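PDB 5M45: acetone carboxylase alpha subunit from Xanthobacter autotrophicus Py2, which is a metal-binding subunit of the hydantoinase B/oxoprolinase family that holds a manganese ion in a six-chain assembly. Local coordinates for residues V149-I154 / F195-S200; V173-D178 / P184-T189; D143-N148 / V395-S400; I109-T114 / D153-V158. All blocks are in the same frame, centred on the assembly; numbering follows the deposited sequence.

Interaction 1: V149-I154 / F195-S200; sequences VHPCDI and FGDGYS. With MN (manganese (II) ion), chain M.
Pro-151 meets Asp-197 and Tyr-199 through van der Waals contact. Its ring packs on the loop 195-200, and CG does most of the touching. Pro-151 CG lies 3.6 Å from the carbonyl O of Asp-197 and 3.9 Å from OD2 of the same residue. The Asp-197 side chain runs across the proline at about a right angle. Its CG is anti to the backbone N (chi1 -167°), and this brings OD2 to the ring. Pro-151 CB sits 4.1 Å from the carbonyl O of Tyr-199.

Polar bonds come from elsewhere. Asp-197 OD1 is hydrogen-bonded to Ser-398 OG, OD2 accepts from the backbone N of Phe-397, and Asn-142 ND2 ties the two segments together by bonding to the carbonyl oxygens of both Pro-151 and Tyr-199.

Metal bonds hold the far side of 149-154. His-150 NE2 is 2.3 Å from manganese and Asp-153 OD1 is 2.0 Å from it. His-150 ND1 donates to Ser-398 O, which, with the metal bond, would limit rotation of the ring. A type I beta turn from His-150 to Asp-153 is closed by Asp-153 N bonding to His-150 O at 3.2 Å. It brings both ligands to one ion, and His-175 adds a third protein ligand to this manganese site.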
loop_
_atom_site.group_PDB
_atom_site.type_symbol
_atom_site.label_atom_id
_atom_site.label_comp_id
_atom_site.label_asym_id
_atom_site.label_seq_id
_atom_site.Cartn_x
_atom_site.Cartn_y
_atom_site.Cartn_z
ATOM N N VAL A 149 -13.287 -10.590 1.521
ATOM C CA VAL A 149 -14.234 -9.651 2.101
ATOM C C VAL A 149 -13.654 -8.237 2.170
ATOM O O VAL A 149 -14.261 -7.274 1.664
ATOM C CB VAL A 149 -14.646 -10.112 3.524
ATOM C CG1 VAL A 149 -15.524 -9.041 4.176
ATOM C CG2 VAL A 149 -15.356 -11.448 3.483
ATOM N N HIS A 150 -12.478 -8.123 2.779
ATOM C CA HIS A 150 -11.804 -6.823 2.945
ATOM C C HIS A 150 -10.354 -7.044 3.357
ATOM O O HIS A 150 -10.010 -8.145 3.783
ATOM C CB HIS A 150 -12.548 -5.877 3.942
ATOM C CG HIS A 150 -12.661 -6.377 5.352
ATOM N ND1 HIS A 150 -13.093 -5.573 6.378
ATOM C CD2 HIS A 150 -12.394 -7.577 5.918
ATOM C CE1 HIS A 150 -13.159 -6.273 7.502
ATOM N NE2 HIS A 150 -12.740 -7.491 7.249
ATOM N N PRO A 151 -9.501 -6.015 3.238
ATOM C CA PRO A 151 -8.074 -6.208 3.562
ATOM C C PRO A 151 -7.742 -6.685 4.991
ATOM O O PRO A 151 -6.790 -7.452 5.163
ATOM C CB PRO A 151 -7.454 -4.844 3.264
ATOM C CG PRO A 151 -8.365 -4.257 2.195
ATOM C CD PRO A 151 -9.746 -4.684 2.615
ATOM N N CYS A 152 -8.541 -6.331 6.000
ATOM C CA CYS A 152 -8.285 -6.782 7.357
ATOM C C CYS A 152 -8.433 -8.302 7.646
ATOM O O CYS A 152 -8.020 -8.768 8.727
ATOM C CB CYS A 152 -9.070 -5.967 8.375
ATOM S SG CYS A 152 -8.325 -4.335 8.663
ATOM N N ASP A 153 -9.033 -9.069 6.719
ATOM C CA ASP A 153 -9.054 -10.508 6.857
ATOM C C ASP A 153 -7.851 -11.114 6.111
ATOM O O ASP A 153 -7.880 -11.253 4.876
ATOM C CB ASP A 153 -10.370 -11.091 6.389
ATOM C CG ASP A 153 -11.523 -10.712 7.290
ATOM O OD1 ASP A 153 -11.279 -10.362 8.477
ATOM O OD2 ASP A 153 -12.702 -10.744 6.845
ATOM N N ILE A 154 -6.814 -11.454 6.858
ATOM C CA ILE A 154 -5.584 -11.944 6.267
ATOM C C ILE A 154 -5.568 -13.481 6.226
ATOM O O ILE A 154 -5.820 -14.143 7.266
ATOM C CB ILE A 154 -4.339 -11.473 7.072
ATOM C CG1 ILE A 154 -4.360 -9.942 7.320
ATOM C CG2 ILE A 154 -3.064 -11.926 6.382
ATOM C CD1 ILE A 154 -4.254 -9.104 6.069
ATOM N N PHE A 195 -6.696 2.833 -3.658
ATOM C CA PHE A 195 -5.539 3.675 -3.298
ATOM C C PHE A 195 -5.821 4.364 -1.933
ATOM O O PHE A 195 -6.598 5.336 -1.857
ATOM C CB PHE A 195 -5.240 4.635 -4.444
ATOM C CG PHE A 195 -5.309 3.989 -5.808
ATOM C CD1 PHE A 195 -4.511 2.875 -6.109
ATOM C CD2 PHE A 195 -6.171 4.464 -6.785
ATOM C CE1 PHE A 195 -4.602 2.250 -7.347
ATOM C CE2 PHE A 195 -6.231 3.830 -8.047
ATOM C CZ PHE A 195 -5.477 2.708 -8.303
ATOM N N GLY A 196 -5.245 3.815 -0.856
ATOM C CA GLY A 196 -5.596 4.219 0.527
ATOM C C GLY A 196 -6.516 3.258 1.297
ATOM O O GLY A 196 -6.876 3.551 2.442
ATOM N N ASP A 197 -6.895 2.122 0.690
ATOM C CA ASP A 197 -7.841 1.168 1.284
ATOM C C ASP A 197 -7.108 0.103 2.151
ATOM O O ASP A 197 -7.753 -0.793 2.690
ATOM C CB ASP A 197 -8.665 0.484 0.175
ATOM C CG ASP A 197 -9.891 -0.284 0.692
ATOM O OD1 ASP A 197 -10.657 0.228 1.589
ATOM O OD2 ASP A 197 -10.139 -1.399 0.158
ATOM N N GLY A 198 -5.783 0.215 2.283
ATOM C CA GLY A 198 -5.012 -0.725 3.099
ATOM C C GLY A 198 -3.965 -1.524 2.307
ATOM O O GLY A 198 -4.022 -1.625 1.082
ATOM N N TYR A 199 -3.014 -2.070 3.035
ATOM C CA TYR A 199 -1.974 -3.000 2.516
ATOM C C TYR A 199 -2.670 -4.236 1.899
ATOM O O TYR A 199 -3.385 -4.951 2.598
ATOM C CB TYR A 199 -1.079 -3.428 3.682
ATOM C CG TYR A 199 0.215 -4.186 3.336
ATOM C CD1 TYR A 199 1.202 -3.606 2.539
ATOM C CD2 TYR A 199 0.471 -5.437 3.878
ATOM C CE1 TYR A 199 2.409 -4.294 2.261
ATOM C CE2 TYR A 199 1.665 -6.121 3.636
ATOM C CZ TYR A 199 2.634 -5.549 2.819
ATOM O OH TYR A 199 3.849 -6.229 2.590
ATOM N N SER A 200 -2.487 -4.444 0.590
ATOM C CA SER A 200 -3.193 -5.485 -0.174
ATOM C C SER A 200 -2.157 -6.419 -0.799
ATOM O O SER A 200 -1.264 -5.968 -1.539
ATOM C CB SER A 200 -4.097 -4.890 -1.266
ATOM O OG SER A 200 -4.947 -5.893 -1.876
HETATM MN MN MN M . -12.815 -9.086 8.940
#

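Interaction 2: V173-D178 / P184-T189; sequences VTHVID and PGSMAT. With MN (manganese (II) ion), chain M.
The His-175 imidazole is met at its edge by Ser-186 OG, which lies close to the ring plane. His-175 NE2 donates to this oxygen at 2.9 Å, with an N-H...O angle of 153°. The other ring nitrogen, ND1, binds manganese at 2.3 Å. The two nitrogens thus have different jobs, and the serine and the metal together fix the rotation of the ring. CG of His-175 is anti to the backbone N (chi1 176°), which swings the imidazole toward the loop 184-189. Met-187 CE approaches obliquely, 3.9 Å from His-175 CE1. Phe-456 meets the same ring edge-to-face.

Ser-186 OG passes the chain of bonds on. It donates to the carbonyl O of Ile-177 at 2.6 Å, from above the carbonyl plane. One hydroxyl is therefore gripped twice, and it acts as a second-shell group behind a metal ligand. Asp-178 CB rests 3.9 Å from the carbonyl O of Gly-185. The carboxylate of Asp-178 turns elsewhere, to Thr-226 and to the backbone N of Gly-180 and Arg-225.

The contact is buried at the end of strand 165-175. Strand 153-162 pairs alongside, helix 227-255 packs on Val-176 and Ile-177, and strand 532-535 touches Pro-184.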
loop_
_atom_site.group_PDB
_atom_site.type_symbol
_atom_site.label_atom_id
_atom_site.label_comp_id
_atom_site.label_asym_id
_atom_site.label_seq_id
_atom_site.Cartn_x
_atom_site.Cartn_y
_atom_site.Cartn_z
ATOM N N VAL A 173 -7.323 -17.975 8.566
ATOM C CA VAL A 173 -7.653 -16.538 8.500
ATOM C C VAL A 173 -7.792 -15.947 9.892
ATOM O O VAL A 173 -8.334 -16.614 10.794
ATOM C CB VAL A 173 -8.915 -16.276 7.659
ATOM C CG1 VAL A 173 -10.133 -17.020 8.228
ATOM C CG2 VAL A 173 -9.228 -14.774 7.551
ATOM N N THR A 174 -7.295 -14.719 10.077
ATOM C CA THR A 174 -7.593 -13.899 11.266
ATOM C C THR A 174 -8.045 -12.503 10.817
ATOM O O THR A 174 -7.437 -11.909 9.906
ATOM C CB THR A 174 -6.373 -13.657 12.182
ATOM O OG1 THR A 174 -5.304 -13.097 11.412
ATOM C CG2 THR A 174 -5.881 -14.930 12.837
ATOM N N HIS A 175 -9.076 -11.969 11.453
ATOM C CA HIS A 175 -9.385 -10.537 11.329
ATOM C C HIS A 175 -8.371 -9.725 12.148
ATOM O O HIS A 175 -8.341 -9.867 13.369
ATOM C CB HIS A 175 -10.805 -10.204 11.821
ATOM C CG HIS A 175 -11.096 -8.730 11.787
ATOM N ND1 HIS A 175 -11.836 -8.131 10.794
ATOM C CD2 HIS A 175 -10.633 -7.719 12.570
ATOM C CE1 HIS A 175 -11.844 -6.818 10.980
ATOM N NE2 HIS A 175 -11.129 -6.543 12.054
ATOM N N VAL A 176 -7.551 -8.903 11.479
ATOM C CA VAL A 176 -6.539 -8.038 12.176
ATOM C C VAL A 176 -7.110 -6.640 12.441
ATOM O O VAL A 176 -8.070 -6.200 11.763
ATOM C CB VAL A 176 -5.198 -7.939 11.418
ATOM C CG1 VAL A 176 -4.650 -9.342 11.131
ATOM C CG2 VAL A 176 -5.326 -7.137 10.095
ATOM N N ILE A 177 -6.515 -5.926 13.397
ATOM C CA ILE A 177 -7.063 -4.645 13.846
ATOM C C ILE A 177 -7.036 -3.584 12.725
ATOM O O ILE A 177 -8.038 -2.874 12.514
ATOM C CB ILE A 177 -6.375 -4.112 15.135
ATOM C CG1 ILE A 177 -6.547 -5.114 16.279
ATOM C CG2 ILE A 177 -6.940 -2.711 15.517
ATOM C CD1 ILE A 177 -5.668 -4.826 17.493
ATOM N N ASP A 178 -5.914 -3.460 12.019
ATOM C CA ASP A 178 -5.810 -2.530 10.913
ATOM C C ASP A 178 -4.786 -2.973 9.880
ATOM O O ASP A 178 -3.847 -3.741 10.210
ATOM C CB ASP A 178 -5.542 -1.078 11.364
ATOM C CG ASP A 178 -4.044 -0.751 11.559
ATOM O OD1 ASP A 178 -3.441 -1.169 12.579
ATOM O OD2 ASP A 178 -3.453 -0.039 10.709
ATOM N N PRO A 184 -8.209 5.137 10.557
ATOM C CA PRO A 184 -7.682 4.246 11.586
ATOM C C PRO A 184 -8.718 3.325 12.203
ATOM O O PRO A 184 -9.414 3.697 13.146
ATOM C CB PRO A 184 -7.152 5.215 12.645
ATOM C CG PRO A 184 -8.052 6.410 12.541
ATOM C CD PRO A 184 -8.382 6.511 11.070
ATOM N N GLY A 185 -8.794 2.117 11.681
ATOM C CA GLY A 185 -9.745 1.087 12.105
ATOM C C GLY A 185 -9.769 -0.036 11.072
ATOM O O GLY A 185 -9.083 0.058 10.035
ATOM N N SER A 186 -10.576 -1.075 11.323
ATOM C CA SER A 186 -10.747 -2.184 10.366
ATOM C C SER A 186 -11.778 -1.857 9.288
ATOM O O SER A 186 -11.586 -2.211 8.122
ATOM C CB SER A 186 -11.176 -3.475 11.063
ATOM O OG SER A 186 -10.487 -3.767 12.273
ATOM N N MET A 187 -12.866 -1.186 9.688
ATOM C CA MET A 187 -14.021 -0.875 8.827
ATOM C C MET A 187 -13.974 0.598 8.402
ATOM O O MET A 187 -14.893 1.386 8.626
ATOM C CB MET A 187 -15.321 -1.148 9.599
ATOM C CG MET A 187 -15.395 -2.460 10.357
ATOM S SD MET A 187 -14.932 -3.943 9.406
ATOM C CE MET A 187 -15.337 -5.173 10.630
ATOM N N ALA A 188 -12.836 0.959 7.807
ATOM C CA ALA A 188 -12.385 2.335 7.757
ATOM C C ALA A 188 -13.117 3.180 6.696
ATOM O O ALA A 188 -13.574 2.656 5.666
ATOM C CB ALA A 188 -10.900 2.339 7.462
ATOM N N THR A 189 -13.218 4.474 7.006
ATOM C CA THR A 189 -13.694 5.514 6.116
ATOM C C THR A 189 -12.547 6.514 5.893
ATOM O O THR A 189 -11.597 6.550 6.684
ATOM C CB THR A 189 -14.860 6.294 6.718
ATOM O OG1 THR A 189 -14.440 6.888 7.960
ATOM C CG2 THR A 189 -16.040 5.383 6.986
HETATM MN MN MN M . -12.815 -9.086 8.940
#

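Interaction 3: D143-N148 / V395-S400; sequences DSLIGN and VAFSYS
Ser-144 CB sits over the centre of one face of the Phe-397 ring in a CH-pi contact. This is the tight part of the interface. Phe-397 CG is anti to its carbonyl carbon (chi1 -57°), which directs the ring toward Ser-144. Ser-144 OG lies over the CG end of the ring and donates to Asn-148 O at 3.0 Å, from well above the carbonyl plane.

The packing is looser at the rim. Leu-145 CD2 reaches the edge of the ring near its plane, 4.1 Å from Phe-397 CZ, and the two side chains cross at about a right angle. Farther along, a water links the two segments. It donates to Asn-148 O at 3.0 Å and to Ser-400 OG at 3.0 Å. Asn-148 O thus accepts from both a serine and a water.

An Asx turn shapes the loop 143-148: Asp-143 OD1 accepts from Leu-145 N at 3.0 Å. The same carboxylate forms salt bridges with Arg-194 and with Arg-222 of the second subunit. The buried contact joins the loop between strands 138-141 and 153-162 to the loop leading into helix 401-422. Helix 111-124 packs on Ile-146 and Asn-148.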
loop_
_atom_site.group_PDB
_atom_site.type_symbol
_atom_site.label_atom_id
_atom_site.label_comp_id
_atom_site.label_asym_id
_atom_site.label_seq_id
_atom_site.Cartn_x
_atom_site.Cartn_y
_atom_site.Cartn_z
ATOM N N ASP A 143 -6.383 -10.142 -1.036
ATOM C CA ASP A 143 -6.799 -9.277 -2.141
ATOM C C ASP A 143 -8.298 -9.420 -2.461
ATOM O O ASP A 143 -8.747 -10.478 -2.924
ATOM C CB ASP A 143 -5.932 -9.645 -3.373
ATOM C CG ASP A 143 -6.141 -8.746 -4.574
ATOM O OD1 ASP A 143 -6.936 -7.745 -4.504
ATOM O OD2 ASP A 143 -5.472 -9.036 -5.591
ATOM N N SER A 144 -9.081 -8.366 -2.198
ATOM C CA SER A 144 -10.505 -8.400 -2.498
ATOM C C SER A 144 -10.843 -8.447 -3.999
ATOM O O SER A 144 -11.955 -8.876 -4.351
ATOM C CB SER A 144 -11.255 -7.238 -1.831
ATOM O OG SER A 144 -11.207 -7.366 -0.426
ATOM N N LEU A 145 -9.911 -8.074 -4.894
ATOM C CA LEU A 145 -10.165 -8.215 -6.349
ATOM C C LEU A 145 -10.270 -9.671 -6.825
ATOM O O LEU A 145 -10.805 -9.914 -7.901
ATOM C CB LEU A 145 -9.129 -7.445 -7.191
ATOM C CG LEU A 145 -9.330 -5.935 -7.220
ATOM C CD1 LEU A 145 -8.186 -5.204 -7.926
ATOM C CD2 LEU A 145 -10.649 -5.559 -7.840
ATOM N N ILE A 146 -9.744 -10.619 -6.058
ATOM C CA ILE A 146 -9.870 -12.039 -6.364
ATOM C C ILE A 146 -10.814 -12.776 -5.388
ATOM O O ILE A 146 -10.883 -14.012 -5.420
ATOM C CB ILE A 146 -8.492 -12.743 -6.454
ATOM C CG1 ILE A 146 -7.810 -12.860 -5.104
ATOM C CG2 ILE A 146 -7.572 -11.995 -7.430
ATOM C CD1 ILE A 146 -6.520 -13.640 -5.141
ATOM N N GLY A 147 -11.558 -12.014 -4.564
ATOM C CA GLY A 147 -12.671 -12.573 -3.817
ATOM C C GLY A 147 -12.808 -12.336 -2.328
ATOM O O GLY A 147 -13.883 -12.655 -1.772
ATOM N N ASN A 148 -11.799 -11.776 -1.670
ATOM C CA ASN A 148 -11.831 -11.585 -0.212
ATOM C C ASN A 148 -12.881 -10.515 0.248
ATOM O O ASN A 148 -13.243 -9.629 -0.527
ATOM C CB ASN A 148 -10.442 -11.173 0.323
ATOM C CG ASN A 148 -10.261 -11.451 1.833
ATOM O OD1 ASN A 148 -10.989 -12.256 2.436
ATOM N ND2 ASN A 148 -9.252 -10.798 2.437
ATOM N N VAL A 395 -12.158 -0.049 -7.061
ATOM C CA VAL A 395 -13.125 0.011 -5.968
ATOM C C VAL A 395 -12.442 -0.279 -4.604
ATOM O O VAL A 395 -11.459 -1.069 -4.539
ATOM C CB VAL A 395 -14.363 -0.894 -6.173
ATOM C CG1 VAL A 395 -15.135 -0.448 -7.421
ATOM C CG2 VAL A 395 -14.001 -2.367 -6.255
ATOM N N ALA A 396 -12.980 0.352 -3.554
ATOM C CA ALA A 396 -12.560 0.084 -2.171
ATOM C C ALA A 396 -13.537 -0.872 -1.438
ATOM O O ALA A 396 -14.744 -0.935 -1.765
ATOM C CB ALA A 396 -12.439 1.393 -1.415
ATOM N N PHE A 397 -12.996 -1.583 -0.455
ATOM C CA PHE A 397 -13.649 -2.708 0.223
ATOM C C PHE A 397 -13.601 -2.704 1.775
ATOM O O PHE A 397 -14.158 -3.632 2.377
ATOM C CB PHE A 397 -12.954 -4.024 -0.188
ATOM C CG PHE A 397 -12.917 -4.316 -1.667
ATOM C CD1 PHE A 397 -13.925 -5.047 -2.259
ATOM C CD2 PHE A 397 -11.813 -3.941 -2.437
ATOM C CE1 PHE A 397 -13.849 -5.378 -3.631
ATOM C CE2 PHE A 397 -11.713 -4.297 -3.783
ATOM C CZ PHE A 397 -12.738 -5.018 -4.385
ATOM N N SER A 398 -12.938 -1.751 2.425
ATOM C CA SER A 398 -12.654 -1.907 3.889
ATOM C C SER A 398 -13.880 -2.257 4.737
ATOM O O SER A 398 -13.731 -2.936 5.752
ATOM C CB SER A 398 -11.985 -0.659 4.506
ATOM O OG SER A 398 -10.597 -0.583 4.161
ATOM N N TYR A 399 -15.062 -1.745 4.378
ATOM C CA TYR A 399 -16.298 -2.059 5.094
ATOM C C TYR A 399 -17.395 -2.632 4.161
ATOM O O TYR A 399 -18.555 -2.197 4.158
ATOM C CB TYR A 399 -16.795 -0.899 5.973
ATOM C CG TYR A 399 -17.931 -1.359 6.881
ATOM C CD1 TYR A 399 -17.857 -2.542 7.579
ATOM C CD2 TYR A 399 -19.094 -0.609 6.996
ATOM C CE1 TYR A 399 -18.914 -2.984 8.387
ATOM C CE2 TYR A 399 -20.171 -1.039 7.792
ATOM C CZ TYR A 399 -20.086 -2.225 8.464
ATOM O OH TYR A 399 -21.142 -2.683 9.237
ATOM N N SER A 400 -16.954 -3.630 3.388
ATOM C CA SER A 400 -17.791 -4.449 2.503
ATOM C C SER A 400 -19.124 -4.859 3.158
ATOM O O SER A 400 -20.192 -4.890 2.521
ATOM C CB SER A 400 -17.021 -5.744 2.181
ATOM O OG SER A 400 -17.411 -6.098 0.897
HETATM O O HOH W 1 -15.728 -8.031 -0.740
#

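Interaction 4: I109-T114 / D153-V158; sequences IIHVGT and DIHTIV. With MN (manganese (II) ion), chain M.
This contact joins a manganese ligand to its second shell, where the N-terminal part of helix 111-124 packs against strand 153-162 of the antiparallel sheet. His-111 reaches from the helix to Asp-153, a metal ligand. Its NE2 donates to Asp-153 OD2 at 2.8 Å, but the N-H...O angle is 128° and the bond is weak. The carboxylate oxygen lies at the edge of the imidazole, near its plane. The ring and carboxylate planes stand 89° apart. Asp-153 CB also comes within 3.3 Å of His-111 CE1. The carboxylate is shared, since OD2 faces both His-111 and the metal, and this would be expected to polarise the imidazole N-H.

Ile-110 CG2 lies over one face of the His-111 ring, toward the rim. His-155 lies obliquely to it, with ring centroids 5.5 Å apart. Val-173 on strand 165-175 touches His-111, Asp-153 and His-155 alike. Asn-148 OD1 makes a weak hydrogen bond with His-155 NE2. Two residues on from His-111 is Gly-113, part of the pocket that holds 3,6,9,12,15-pentaoxaheptadecan-1-ol.

Thr-114 holds the other ring nitrogen of His-111. Its OG1 sits between the backbone N and the carbonyl carbon (chi1 67°), facing back to the histidine. Thr-114 OG1 also lies 3.4 Å from His-155 NE2. His-111 ND1 and Thr-114 OG1 share a hydrogen bond of 2.8 Å.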
loop_
_atom_site.group_PDB
_atom_site.type_symbol
_atom_site.label_atom_id
_atom_site.label_comp_id
_atom_site.label_asym_id
_atom_site.label_seq_id
_atom_site.Cartn_x
_atom_site.Cartn_y
_atom_site.Cartn_z
ATOM N N ILE A 109 -16.559 -18.253 8.977
ATOM C CA ILE A 109 -16.513 -19.284 7.943
ATOM C C ILE A 109 -16.866 -18.788 6.552
ATOM O O ILE A 109 -16.821 -19.575 5.622
ATOM C CB ILE A 109 -17.337 -20.561 8.302
ATOM C CG1 ILE A 109 -18.840 -20.278 8.373
ATOM C CG2 ILE A 109 -16.804 -21.198 9.580
ATOM C CD1 ILE A 109 -19.666 -21.532 8.592
ATOM N N ILE A 110 -17.150 -17.498 6.379
ATOM C CA ILE A 110 -17.199 -16.902 5.021
ATOM C C ILE A 110 -15.888 -17.160 4.282
ATOM O O ILE A 110 -15.859 -17.248 3.052
ATOM C CB ILE A 110 -17.568 -15.377 5.047
ATOM C CG1 ILE A 110 -18.066 -14.907 3.671
ATOM C CG2 ILE A 110 -16.389 -14.524 5.528
ATOM C CD1 ILE A 110 -18.766 -13.565 3.712
ATOM N N HIS A 111 -14.794 -17.320 5.028
ATOM C CA HIS A 111 -13.476 -17.534 4.430
ATOM C C HIS A 111 -13.207 -18.949 3.944
ATOM O O HIS A 111 -12.196 -19.189 3.267
ATOM C CB HIS A 111 -12.378 -17.001 5.365
ATOM C CG HIS A 111 -12.512 -15.536 5.618
ATOM N ND1 HIS A 111 -12.175 -14.588 4.676
ATOM C CD2 HIS A 111 -13.026 -14.853 6.666
ATOM C CE1 HIS A 111 -12.453 -13.389 5.148
ATOM N NE2 HIS A 111 -12.965 -13.523 6.359
ATOM N N VAL A 112 -14.120 -19.877 4.208
ATOM C CA VAL A 112 -14.110 -21.185 3.534
ATOM C C VAL A 112 -14.109 -20.908 2.006
ATOM O O VAL A 112 -13.235 -21.404 1.278
ATOM C CB VAL A 112 -15.298 -22.087 3.960
ATOM C CG1 VAL A 112 -15.425 -23.299 3.065
ATOM C CG2 VAL A 112 -15.182 -22.510 5.422
ATOM N N GLY A 113 -15.037 -20.048 1.559
ATOM C CA GLY A 113 -15.132 -19.646 0.154
ATOM C C GLY A 113 -14.031 -18.727 -0.332
ATOM O O GLY A 113 -13.489 -18.949 -1.410
ATOM N N THR A 114 -13.678 -17.684 0.444
ATOM C CA THR A 114 -12.629 -16.715 -0.005
ATOM C C THR A 114 -11.248 -17.373 -0.165
ATOM O O THR A 114 -10.561 -17.145 -1.162
ATOM C CB THR A 114 -12.492 -15.487 0.896
ATOM O OG1 THR A 114 -11.996 -15.892 2.171
ATOM C CG2 THR A 114 -13.809 -14.790 1.081
ATOM N N ASP A 153 -9.033 -9.069 6.719
ATOM C CA ASP A 153 -9.054 -10.508 6.857
ATOM C C ASP A 153 -7.851 -11.114 6.111
ATOM O O ASP A 153 -7.880 -11.253 4.876
ATOM C CB ASP A 153 -10.370 -11.091 6.389
ATOM C CG ASP A 153 -11.523 -10.712 7.290
ATOM O OD1 ASP A 153 -11.279 -10.362 8.477
ATOM O OD2 ASP A 153 -12.702 -10.744 6.845
ATOM N N ILE A 154 -6.814 -11.454 6.858
ATOM C CA ILE A 154 -5.584 -11.944 6.267
ATOM C C ILE A 154 -5.568 -13.481 6.226
ATOM O O ILE A 154 -5.820 -14.143 7.266
ATOM C CB ILE A 154 -4.339 -11.473 7.072
ATOM C CG1 ILE A 154 -4.360 -9.942 7.320
ATOM C CG2 ILE A 154 -3.064 -11.926 6.382
ATOM C CD1 ILE A 154 -4.254 -9.104 6.069
ATOM N N HIS A 155 -5.268 -14.025 5.047
ATOM C CA HIS A 155 -5.118 -15.477 4.838
ATOM C C HIS A 155 -3.632 -15.921 4.836
ATOM O O HIS A 155 -2.800 -15.258 4.208
ATOM C CB HIS A 155 -5.696 -15.960 3.490
ATOM C CG HIS A 155 -7.017 -15.375 3.121
ATOM N ND1 HIS A 155 -7.421 -15.250 1.807
ATOM C CD2 HIS A 155 -8.046 -14.922 3.878
ATOM C CE1 HIS A 155 -8.643 -14.727 1.771
ATOM N NE2 HIS A 155 -9.036 -14.512 3.019
ATOM N N THR A 156 -3.352 -17.059 5.496
ATOM C CA THR A 156 -2.109 -17.819 5.345
ATOM C C THR A 156 -2.521 -19.178 4.753
ATOM O O THR A 156 -3.427 -19.838 5.266
ATOM C CB THR A 156 -1.371 -18.013 6.681
ATOM O OG1 THR A 156 -0.966 -16.751 7.220
ATOM C CG2 THR A 156 -0.111 -18.904 6.501
ATOM N N ILE A 157 -1.910 -19.541 3.624
ATOM C CA ILE A 157 -2.235 -20.761 2.853
ATOM C C ILE A 157 -0.941 -21.624 2.651
ATOM O O ILE A 157 0.084 -21.126 2.188
ATOM C CB ILE A 157 -2.877 -20.376 1.498
ATOM C CG1 ILE A 157 -4.225 -19.650 1.685
ATOM C CG2 ILE A 157 -3.107 -21.618 0.645
ATOM C CD1 ILE A 157 -4.630 -18.844 0.446
ATOM N N VAL A 158 -1.003 -22.906 3.039
ATOM C CA VAL A 158 0.140 -23.837 2.989
ATOM C C VAL A 158 -0.293 -25.090 2.174
ATOM O O VAL A 158 -1.315 -25.711 2.499
ATOM C CB VAL A 158 0.559 -24.260 4.409
ATOM C CG1 VAL A 158 1.631 -25.323 4.357
ATOM C CG2 VAL A 158 1.020 -23.037 5.198
HETATM MN MN MN M . -12.815 -9.086 8.940
#

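The four contacts gather around one buried core. Interactions 1, 2 and 4 all touch the manganese ion. Interaction 3 lies close by, its centre 7 Å from that of interaction 1. Strand 153-162 serves interactions 1 and 4, which share Asp-153 and Ile-154. Its sheet neighbour, strand 165-175, carries interaction 2, about 8 Å from interaction 1 between centres. Along the chain, 109-114 comes first, then 143-148, 149-154 and 153-158. The segments 173-178, 184-189 and 195-200 follow, and 395-400 comes last. Interaction 3 thus brings a distant loop to the one between strands 138-141 and 153-162, and Ser-398 joins it to interaction 1. Interactions 1, 2 and 4 bring sheet, helix and loops to the metal.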